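Local coordinates for protein - conserved hypothetical (Bacillus anthracis, PDB 4LES) that is of unknown function: a conserved hypothetical protein built mainly of antiparallel beta strands, to which no activity can be assigned with confidence, at residues E69-V74 with V87-E92; V111-E116 with Y181-E186. All coordinates share one frame; numbering follows the deposited sequence.

Contact 1 of 2, residues E69-V74 with V87-E92; sequences EKEYAV and VKRVVE. With PO4 (phosphate ion), chain E.
Arg-89 and Glu-71 form a salt bridge, with NH1 of Arg-89 3.0 Å from OE1 of Glu-71. As a hydrogen bond it is weak (N-H...O angle 133°). The oxygen lies at the edge of the guanidinium, and the carboxylate stands nearly upright on that plane (79°). Glu-116 of the next strand takes NE. NH2 of Arg-89 donates to O3 of a phosphate ion, probably from the crystallisation liquor, at 3.1 Å, and more weakly to its O1. Glu-71, Glu-116 and the phosphate thus each take a different nitrogen, which fixes the rotation of the guanidinium. CG2 of Val-91 lies over one guanidinium face, offset toward its rim.

Five backbone hydrogen bonds join the strands. Lys-70 with Glu-92 and Tyr-72 with Val-90 are reciprocal pairs, and Val-74 N adds a bond to Lys-88 O (2.9 Å).

On the face of Tyr-72 and Glu-92, one water links the two side chains. It sits 2.6 Å from OH of Tyr-72 and donates to OE1 of Glu-92 at 2.9 Å. The ring of Tyr-72 turns its edge to Val-90 O.

CG of Glu-69 rests 3.5 Å from CG1 of Val-91. Val-74 sets CB and CG1 against CG1 of Val-87, its chi1 of 175° swinging CG1 opposite the main-chain nitrogen.

These are paired arms of an antiparallel beta hairpin, strands 69-79 and 83-96, at one edge of a four-stranded sheet.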
loop_
_atom_site.group_PDB
_atom_site.type_symbol
_atom_site.label_atom_id
_atom_site.label_comp_id
_atom_site.label_asym_id
_atom_site.label_seq_id
_atom_site.Cartn_x
_atom_site.Cartn_y
_atom_site.Cartn_z
ATOM N N GLU A 69 -6.359 8.786 12.724
ATOM C CA GLU A 69 -5.518 8.531 11.571
ATOM C C GLU A 69 -4.225 9.356 11.655
ATOM O O GLU A 69 -4.234 10.510 12.117
ATOM C CB GLU A 69 -6.377 8.878 10.343
ATOM C CG GLU A 69 -5.757 8.771 8.984
ATOM C CD GLU A 69 -6.776 8.981 7.863
ATOM O OE1 GLU A 69 -6.371 9.312 6.738
ATOM O OE2 GLU A 69 -7.982 8.847 8.108
ATOM N N LYS A 70 -3.116 8.740 11.278
ATOM C CA LYS A 70 -1.825 9.406 11.258
ATOM C C LYS A 70 -1.205 9.137 9.905
ATOM O O LYS A 70 -1.112 7.966 9.462
ATOM C CB LYS A 70 -0.929 8.919 12.392
ATOM C CG LYS A 70 0.385 9.677 12.440
ATOM C CD LYS A 70 1.157 9.437 13.723
ATOM C CE LYS A 70 2.496 10.152 13.645
ATOM N NZ LYS A 70 3.418 9.684 14.704
ATOM N N GLU A 71 -0.789 10.207 9.235
ATOM C CA GLU A 71 -0.293 10.096 7.869
ATOM C C GLU A 71 1.203 10.365 7.695
ATOM O O GLU A 71 1.741 11.269 8.317
ATOM C CB GLU A 71 -1.094 11.038 6.981
ATOM C CG GLU A 71 -2.590 10.915 7.207
ATOM C CD GLU A 71 -3.395 11.804 6.281
ATOM O OE1 GLU A 71 -2.834 12.174 5.207
ATOM O OE2 GLU A 71 -4.586 12.124 6.615
ATOM N N TYR A 72 1.846 9.567 6.822
ATOM C CA TYR A 72 3.284 9.681 6.503
ATOM C C TYR A 72 3.431 9.844 4.975
ATOM O O TYR A 72 3.225 8.879 4.207
ATOM C CB TYR A 72 4.021 8.447 6.966
ATOM C CG TYR A 72 3.889 8.178 8.420
ATOM C CD1 TYR A 72 2.811 7.465 8.910
ATOM C CD2 TYR A 72 4.832 8.628 9.310
ATOM C CE1 TYR A 72 2.660 7.217 10.252
ATOM C CE2 TYR A 72 4.697 8.392 10.677
ATOM C CZ TYR A 72 3.604 7.693 11.140
ATOM O OH TYR A 72 3.449 7.439 12.499
ATOM N N ALA A 73 3.699 11.062 4.532
ATOM C CA ALA A 73 3.855 11.354 3.103
ATOM C C ALA A 73 5.160 10.790 2.586
ATOM O O ALA A 73 6.160 10.836 3.273
ATOM C CB ALA A 73 3.799 12.856 2.837
ATOM N N VAL A 74 5.130 10.185 1.408
ATOM C CA VAL A 74 6.363 9.662 0.779
ATOM C C VAL A 74 6.463 10.439 -0.501
ATOM O O VAL A 74 7.423 11.159 -0.703
ATOM C CB VAL A 74 6.320 8.139 0.515
ATOM C CG1 VAL A 74 7.561 7.659 -0.234
ATOM C CG2 VAL A 74 6.198 7.391 1.822
ATOM N N VAL A 87 5.055 5.768 -4.673
ATOM C CA VAL A 87 4.549 5.544 -3.331
ATOM C C VAL A 87 4.062 6.908 -2.847
ATOM O O VAL A 87 4.821 7.865 -2.766
ATOM C CB VAL A 87 5.600 4.959 -2.388
ATOM C CG1 VAL A 87 5.014 4.754 -1.000
ATOM C CG2 VAL A 87 6.069 3.618 -2.936
ATOM N N LYS A 88 2.780 7.002 -2.541
ATOM C CA LYS A 88 2.230 8.293 -2.185
ATOM C C LYS A 88 2.301 8.530 -0.717
ATOM O O LYS A 88 2.931 9.450 -0.270
ATOM C CB LYS A 88 0.808 8.394 -2.687
ATOM C CG LYS A 88 0.723 8.258 -4.193
ATOM C CD LYS A 88 -0.731 8.287 -4.636
ATOM C CE LYS A 88 -0.805 8.283 -6.142
ATOM N NZ LYS A 88 -2.208 8.224 -6.646
ATOM N N ARG A 89 1.674 7.684 0.057
ATOM C CA ARG A 89 1.720 7.865 1.472
ATOM C C ARG A 89 1.453 6.576 2.175
ATOM O O ARG A 89 1.022 5.594 1.563
ATOM C CB ARG A 89 0.715 8.912 1.895
ATOM C CG ARG A 89 -0.678 8.663 1.391
ATOM C CD ARG A 89 -1.668 9.765 1.871
ATOM N NE ARG A 89 -2.988 9.244 1.567
ATOM C CZ ARG A 89 -4.143 9.588 2.141
ATOM N NH1 ARG A 89 -4.206 10.523 3.084
ATOM N NH2 ARG A 89 -5.253 8.971 1.744
ATOM N N VAL A 90 1.753 6.585 3.469
ATOM C CA VAL A 90 1.488 5.458 4.339
ATOM C C VAL A 90 0.545 6.037 5.386
ATOM O O VAL A 90 0.808 7.120 5.903
ATOM C CB VAL A 90 2.758 4.928 5.005
ATOM C CG1 VAL A 90 2.410 3.878 6.036
ATOM C CG2 VAL A 90 3.722 4.380 3.957
ATOM N N VAL A 91 -0.546 5.342 5.679
ATOM C CA VAL A 91 -1.535 5.836 6.647
ATOM C C VAL A 91 -1.823 4.813 7.735
ATOM O O VAL A 91 -2.066 3.657 7.449
ATOM C CB VAL A 91 -2.861 6.137 5.942
ATOM C CG1 VAL A 91 -3.897 6.669 6.933
ATOM C CG2 VAL A 91 -2.622 7.160 4.842
ATOM N N GLU A 92 -1.791 5.267 8.978
ATOM C CA GLU A 92 -2.078 4.445 10.139
ATOM C C GLU A 92 -3.483 4.797 10.546
ATOM O O GLU A 92 -3.768 5.966 10.851
ATOM C CB GLU A 92 -1.091 4.787 11.269
ATOM C CG GLU A 92 -1.343 4.071 12.577
ATOM C CD GLU A 92 -0.362 4.477 13.671
ATOM O OE1 GLU A 92 0.359 5.485 13.517
ATOM O OE2 GLU A 92 -0.325 3.778 14.702
HETATM P P PO4 E . -7.778 9.944 4.137
HETATM O O1 PO4 E . -6.970 8.665 4.189
HETATM O O2 PO4 E . -7.132 11.029 4.957
HETATM O O3 PO4 E . -7.838 10.389 2.710
HETATM O O4 PO4 E . -9.164 9.688 4.663
HETATM O O HOH W 1 2.724 6.491 14.846
#

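Contact 2 of 2, residues V111-E116 with Y181-E186; sequences VFIVVE and YVINKE
Strands 110-121 and 174-184 are neighbours in the four-stranded antiparallel sheet, and this contact pairs them where the second strand runs into helix 185-190. Two reciprocal pairs of backbone hydrogen bonds hold it. Val-111 N donates to Ile-183 O at 2.8 Å, and Ile-183 N returns a bond to Val-111 O. Ile-113 N reaches Tyr-181 O at 2.7 Å, and Tyr-181 N bonds back to Ile-113 O. Between them, Phe-112 and Val-182 form a non-hydrogen-bonded pair. The short segments are splayed, at 130° between their directions.

Phe-112 and Val-182 point the same way and lie side by side. CG2 of Val-182 meets the ring at CE1 of Phe-112, 3.6 Å away. The other face carries Val-111, Ile-113, Tyr-181 and Ile-183. CG1 of Ile-113 touches CG1 of Ile-183 at 3.6 Å, the two side chains crossing at about a right angle. The same first torsion, near -60° in both, brings their CG1 atoms together. The ring of Tyr-181 lies with its edge toward Ile-113 O, and its CE1 is 3.7 Å from CG2 of Val-115. CG1 of Val-111 packs across the extended chain of Lys-185, 3.6 Å from CD.

Asn-184 is the N-cap of helix 185-190, and its OD1 accepts from Lys-187 N. Leu-137 of strand 135-139 touches Ile-113, Tyr-181 and Ile-183. Beyond strand 110-121 lies strand 83-96, whose Val-90 and Glu-92 touch Ile-113.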
loop_
_atom_site.group_PDB
_atom_site.type_symbol
_atom_site.label_atom_id
_atom_site.label_comp_id
_atom_site.label_asym_id
_atom_site.label_seq_id
_atom_site.Cartn_x
_atom_site.Cartn_y
_atom_site.Cartn_z
ATOM N N VAL A 111 -3.608 -1.860 14.391
ATOM C CA VAL A 111 -4.065 -0.806 13.477
ATOM C C VAL A 111 -3.911 -1.272 12.045
ATOM O O VAL A 111 -3.197 -2.221 11.777
ATOM C CB VAL A 111 -3.257 0.525 13.625
ATOM C CG1 VAL A 111 -3.580 1.217 14.921
ATOM C CG2 VAL A 111 -1.762 0.283 13.525
ATOM N N PHE A 112 -4.614 -0.615 11.134
ATOM C CA PHE A 112 -4.425 -0.872 9.729
ATOM C C PHE A 112 -3.326 0.066 9.271
ATOM O O PHE A 112 -3.355 1.258 9.604
ATOM C CB PHE A 112 -5.679 -0.563 8.914
ATOM C CG PHE A 112 -6.775 -1.561 9.077
ATOM C CD1 PHE A 112 -6.597 -2.870 8.651
ATOM C CD2 PHE A 112 -7.997 -1.190 9.599
ATOM C CE1 PHE A 112 -7.610 -3.797 8.781
ATOM C CE2 PHE A 112 -9.017 -2.117 9.744
ATOM C CZ PHE A 112 -8.823 -3.419 9.333
ATOM N N ILE A 113 -2.336 -0.460 8.561
ATOM C CA ILE A 113 -1.304 0.393 7.967
ATOM C C ILE A 113 -1.561 0.278 6.489
ATOM O O ILE A 113 -1.550 -0.835 5.948
ATOM C CB ILE A 113 0.126 -0.068 8.284
ATOM C CG1 ILE A 113 0.350 -0.069 9.806
ATOM C CG2 ILE A 113 1.147 0.856 7.618
ATOM C CD1 ILE A 113 0.125 1.292 10.463
ATOM N N VAL A 114 -1.875 1.404 5.856
ATOM C CA VAL A 114 -2.167 1.427 4.427
ATOM C C VAL A 114 -1.002 2.048 3.677
ATOM O O VAL A 114 -0.566 3.131 4.017
ATOM C CB VAL A 114 -3.399 2.302 4.120
ATOM C CG1 VAL A 114 -3.700 2.315 2.619
ATOM C CG2 VAL A 114 -4.607 1.817 4.901
ATOM N N VAL A 115 -0.462 1.341 2.699
ATOM C CA VAL A 115 0.591 1.889 1.828
ATOM C C VAL A 115 -0.087 2.177 0.474
ATOM O O VAL A 115 -0.502 1.256 -0.234
ATOM C CB VAL A 115 1.760 0.891 1.644
ATOM C CG1 VAL A 115 2.797 1.434 0.692
ATOM C CG2 VAL A 115 2.415 0.544 2.981
ATOM N N GLU A 116 -0.229 3.442 0.127
ATOM C CA GLU A 116 -0.800 3.840 -1.165
ATOM C C GLU A 116 0.312 3.907 -2.212
ATOM O O GLU A 116 1.266 4.655 -2.072
ATOM C CB GLU A 116 -1.464 5.205 -1.068
ATOM C CG GLU A 116 -2.740 5.195 -0.254
ATOM C CD GLU A 116 -3.434 6.545 -0.256
ATOM O OE1 GLU A 116 -2.762 7.576 -0.526
ATOM O OE2 GLU A 116 -4.652 6.575 0.031
ATOM N N TYR A 181 -2.108 -3.536 5.753
ATOM C CA TYR A 181 -1.586 -4.466 6.747
ATOM C C TYR A 181 -2.233 -4.259 8.104
ATOM O O TYR A 181 -2.719 -3.174 8.423
ATOM C CB TYR A 181 -0.072 -4.285 6.876
ATOM C CG TYR A 181 0.661 -4.245 5.555
ATOM C CD1 TYR A 181 0.808 -3.048 4.856
ATOM C CD2 TYR A 181 1.187 -5.400 4.987
ATOM C CE1 TYR A 181 1.487 -2.996 3.643
ATOM C CE2 TYR A 181 1.871 -5.355 3.768
ATOM C CZ TYR A 181 2.007 -4.147 3.097
ATOM O OH TYR A 181 2.682 -4.091 1.890
ATOM N N VAL A 182 -2.270 -5.327 8.894
ATOM C CA VAL A 182 -2.782 -5.259 10.248
ATOM C C VAL A 182 -1.544 -5.392 11.130
ATOM O O VAL A 182 -0.906 -6.429 11.145
ATOM C CB VAL A 182 -3.828 -6.354 10.532
ATOM C CG1 VAL A 182 -4.194 -6.384 12.011
ATOM C CG2 VAL A 182 -5.073 -6.112 9.688
ATOM N N ILE A 183 -1.205 -4.328 11.851
ATOM C CA ILE A 183 0.008 -4.292 12.644
ATOM C C ILE A 183 -0.265 -3.955 14.097
ATOM O O ILE A 183 -1.221 -3.244 14.398
ATOM C CB ILE A 183 0.959 -3.197 12.085
ATOM C CG1 ILE A 183 1.259 -3.444 10.612
ATOM C CG2 ILE A 183 2.264 -3.136 12.860
ATOM C CD1 ILE A 183 2.005 -4.739 10.351
ATOM N N ASN A 184 0.579 -4.467 14.995
ATOM C CA ASN A 184 0.481 -4.145 16.414
ATOM C C ASN A 184 0.779 -2.665 16.552
ATOM O O ASN A 184 1.850 -2.214 16.142
ATOM C CB ASN A 184 1.486 -4.955 17.223
ATOM C CG ASN A 184 1.389 -4.694 18.718
ATOM O OD1 ASN A 184 1.484 -3.561 19.192
ATOM N ND2 ASN A 184 1.234 -5.760 19.468
ATOM N N LYS A 185 -0.152 -1.914 17.139
ATOM C CA LYS A 185 0.003 -0.467 17.240
ATOM C C LYS A 185 1.256 -0.038 17.998
ATOM O O LYS A 185 2.026 0.805 17.515
ATOM C CB LYS A 185 -1.227 0.166 17.858
ATOM C CG LYS A 185 -1.181 1.673 17.795
ATOM C CD LYS A 185 -2.514 2.273 18.155
ATOM C CE LYS A 185 -2.496 3.773 17.947
ATOM N NZ LYS A 185 -3.859 4.345 18.085
ATOM N N GLU A 186 1.478 -0.620 19.170
ATOM C CA GLU A 186 2.672 -0.285 19.942
ATOM C C GLU A 186 3.931 -0.523 19.102
ATOM O O GLU A 186 4.839 0.291 19.118
ATOM C CB GLU A 186 2.745 -1.088 21.242
ATOM C CG GLU A 186 1.527 -0.936 22.138
ATOM C CD GLU A 186 1.668 -1.658 23.474
ATOM O OE1 GLU A 186 2.656 -1.401 24.199
ATOM O OE2 GLU A 186 0.771 -2.461 23.821
#

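In the fold
From the N terminus, strand 69-79 turns back into strand 83-96, and contact 1 closes this short hairpin. The chain then passes through strand 102-104 into strand 110-121. It goes on through strand 135-139 and helix 149-158 before returning as strand 174-184, where contact 2 closes a much longer loop of 64 residues. The two closures follow in series, and neither encloses the other. They pair the two outermost strands of the four-stranded sheet with its two inner ones. The inner strands 83-96 and 110-121 are themselves neighbours, joined by a probable hydrogen bond between Val-91 O and Val-114 N. The contact centres lie about 11 Å apart.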